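Local coordinates for acyl-CoA dehydrogenase FadE3 (Mycobacterium smegmatis, PDB 4IV6), which belongs to the acyl-CoA dehydrogenase family of flavoproteins and carries dihydroflavine-adenine dinucleotide in its fold, at residues P193-S198 against C212-T217. Numbering follows the deposited sequence.
Sequences PGFDVS and CELNFT
S198 and E213 join through the short backbone bond from S198 N to E213 O (2.7 Å), and D196 and N215 bond to each other twice, N to O in both directions. These links zip residues 195-198 and 212-216 together as neighbouring antiparallel strands of a beta hairpin in the middle domain, the beta-rich part of the acyl-CoA dehydrogenase fold. Where one strand begins and the other runs out, T217 N donates to G194 O. Glycine suits position 194, where positive phi would press a side chain against the preceding carbonyl.

On the face bearing D196 and N215, polar side chains form a chain of bonds. N215 ND2 gives a nearly straight bond to S198 OG (2.9 Å, 174° at the hydrogen) and, with its other hydrogen, meets the anti lone pair of E213 OE1. Both acceptors lie close to the amide plane, which should fix the rotation of the amide. S198 OG in turn donates to D196 OD2, approaching from above the carboxylate plane. A hydroxyl serves well here because it accepts and donates at once; E213 OE2 is occupied by a salt bridge to R199.

The other face is apolar, and it packs toward strand 166-172 through F195 on V167 and F216 on L169. The F195 ring is swung away from its own backbone N (chi1 177°), which lays it beside F216 with the two planes inclined at 34°. L214 continues this layer, its CD1 3.9 Å from F195 CE1 and its CD2 beside V197 CG2, while the L214 side chain lies about 8 Å from the bound dihydroflavine-adenine dinucleotide, too far to touch it. V197 CG1 touches C212 SG. The flat F195 ring offers a face for F216 to lie against: F216 CE1 sits 3.4 Å above the F195 ring plane, offset toward the rim and 3.5 Å from F195 CG.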
loop_
_atom_site.group_PDB
_atom_site.type_symbol
_atom_site.label_atom_id
_atom_site.label_comp_id
_atom_site.label_asym_id
_atom_site.label_seq_id
_atom_site.Cartn_x
_atom_site.Cartn_y
_atom_site.Cartn_z
ATOM N N PRO B 193 36.427 31.307 16.848
ATOM C CA PRO B 193 37.069 31.630 15.586
ATOM C C PRO B 193 37.369 30.347 14.801
ATOM O O PRO B 193 37.815 29.369 15.377
ATOM C CB PRO B 193 38.355 32.378 16.021
ATOM C CG PRO B 193 37.950 33.038 17.309
ATOM C CD PRO B 193 37.076 31.991 17.983
ATOM N N GLY B 194 37.032 30.326 13.523
ATOM C CA GLY B 194 37.272 29.145 12.703
ATOM C C GLY B 194 36.015 28.292 12.511
ATOM O O GLY B 194 36.027 27.344 11.734
ATOM N N PHE B 195 34.945 28.608 13.239
ATOM C CA PHE B 195 33.686 27.864 13.123
ATOM C C PHE B 195 32.744 28.748 12.304
ATOM O O PHE B 195 32.201 29.725 12.827
ATOM C CB PHE B 195 33.136 27.594 14.538
ATOM C CG PHE B 195 31.797 26.895 14.596
ATOM C CD1 PHE B 195 31.053 26.588 13.463
ATOM C CD2 PHE B 195 31.258 26.608 15.827
ATOM C CE1 PHE B 195 29.819 25.980 13.563
ATOM C CE2 PHE B 195 30.029 25.993 15.943
ATOM C CZ PHE B 195 29.308 25.680 14.799
ATOM N N ASP B 196 32.553 28.403 11.040
ATOM C CA ASP B 196 31.739 29.194 10.135
ATOM C C ASP B 196 30.387 28.522 9.924
ATOM O O ASP B 196 30.309 27.308 9.668
ATOM C CB ASP B 196 32.468 29.334 8.796
ATOM C CG ASP B 196 31.733 30.223 7.800
ATOM O OD1 ASP B 196 31.482 31.387 8.057
ATOM O OD2 ASP B 196 31.401 29.744 6.722
ATOM N N VAL B 197 29.327 29.307 10.080
ATOM C CA VAL B 197 27.968 28.870 9.762
ATOM C C VAL B 197 27.677 29.477 8.405
ATOM O O VAL B 197 27.475 30.693 8.252
ATOM C CB VAL B 197 26.952 29.293 10.825
ATOM C CG1 VAL B 197 25.569 28.773 10.465
ATOM C CG2 VAL B 197 27.367 28.725 12.163
ATOM N N SER B 198 27.712 28.610 7.408
ATOM C CA SER B 198 28.182 29.021 6.090
ATOM C C SER B 198 27.064 29.466 5.200
ATOM O O SER B 198 27.259 30.426 4.428
ATOM C CB SER B 198 29.038 27.923 5.395
ATOM O OG SER B 198 30.096 27.430 6.223
ATOM N N CYS B 212 21.848 24.565 8.070
ATOM C CA CYS B 212 23.086 25.135 7.557
ATOM C C CYS B 212 24.236 24.171 7.313
ATOM O O CYS B 212 24.346 23.115 7.961
ATOM C CB CYS B 212 23.578 26.183 8.552
ATOM S SG CYS B 212 22.370 27.478 8.936
ATOM N N GLU B 213 25.099 24.576 6.393
ATOM C CA GLU B 213 26.427 24.017 6.287
ATOM C C GLU B 213 27.377 24.699 7.269
ATOM O O GLU B 213 27.371 25.920 7.394
ATOM C CB GLU B 213 26.983 24.137 4.876
ATOM C CG GLU B 213 28.266 23.335 4.683
ATOM C CD GLU B 213 28.812 23.468 3.264
ATOM O OE1 GLU B 213 29.889 24.063 3.041
ATOM O OE2 GLU B 213 28.094 23.025 2.362
ATOM N N LEU B 214 28.146 23.879 7.966
ATOM C CA LEU B 214 29.172 24.303 8.898
ATOM C C LEU B 214 30.562 23.927 8.381
ATOM O O LEU B 214 30.791 22.790 7.971
ATOM C CB LEU B 214 29.021 23.612 10.236
ATOM C CG LEU B 214 27.644 23.508 10.885
ATOM C CD1 LEU B 214 27.807 22.876 12.259
ATOM C CD2 LEU B 214 26.951 24.851 10.975
ATOM N N ASN B 215 31.504 24.854 8.498
ATOM C CA ASN B 215 32.884 24.618 8.106
ATOM C C ASN B 215 33.816 25.005 9.232
ATOM O O ASN B 215 33.735 26.116 9.717
ATOM C CB ASN B 215 33.178 25.406 6.831
ATOM C CG ASN B 215 32.618 24.714 5.624
ATOM O OD1 ASN B 215 33.190 23.725 5.162
ATOM N ND2 ASN B 215 31.514 25.202 5.104
ATOM N N PHE B 216 34.654 24.058 9.661
ATOM C CA PHE B 216 35.635 24.252 10.709
ATOM C C PHE B 216 37.036 24.300 10.099
ATOM O O PHE B 216 37.474 23.349 9.412
ATOM C CB PHE B 216 35.566 23.105 11.691
ATOM C CG PHE B 216 34.244 22.973 12.357
ATOM C CD1 PHE B 216 33.975 23.685 13.519
ATOM C CD2 PHE B 216 33.269 22.192 11.817
ATOM C CE1 PHE B 216 32.756 23.574 14.160
ATOM C CE2 PHE B 216 32.028 22.083 12.426
ATOM C CZ PHE B 216 31.776 22.780 13.594
ATOM N N THR B 217 37.707 25.426 10.313
ATOM C CA THR B 217 39.089 25.632 9.892
ATOM C C THR B 217 39.922 25.976 11.097
ATOM O O THR B 217 39.783 27.048 11.650
ATOM C CB THR B 217 39.152 26.790 8.897
ATOM O OG1 THR B 217 38.188 26.562 7.856
ATOM C CG2 THR B 217 40.529 26.911 8.302
#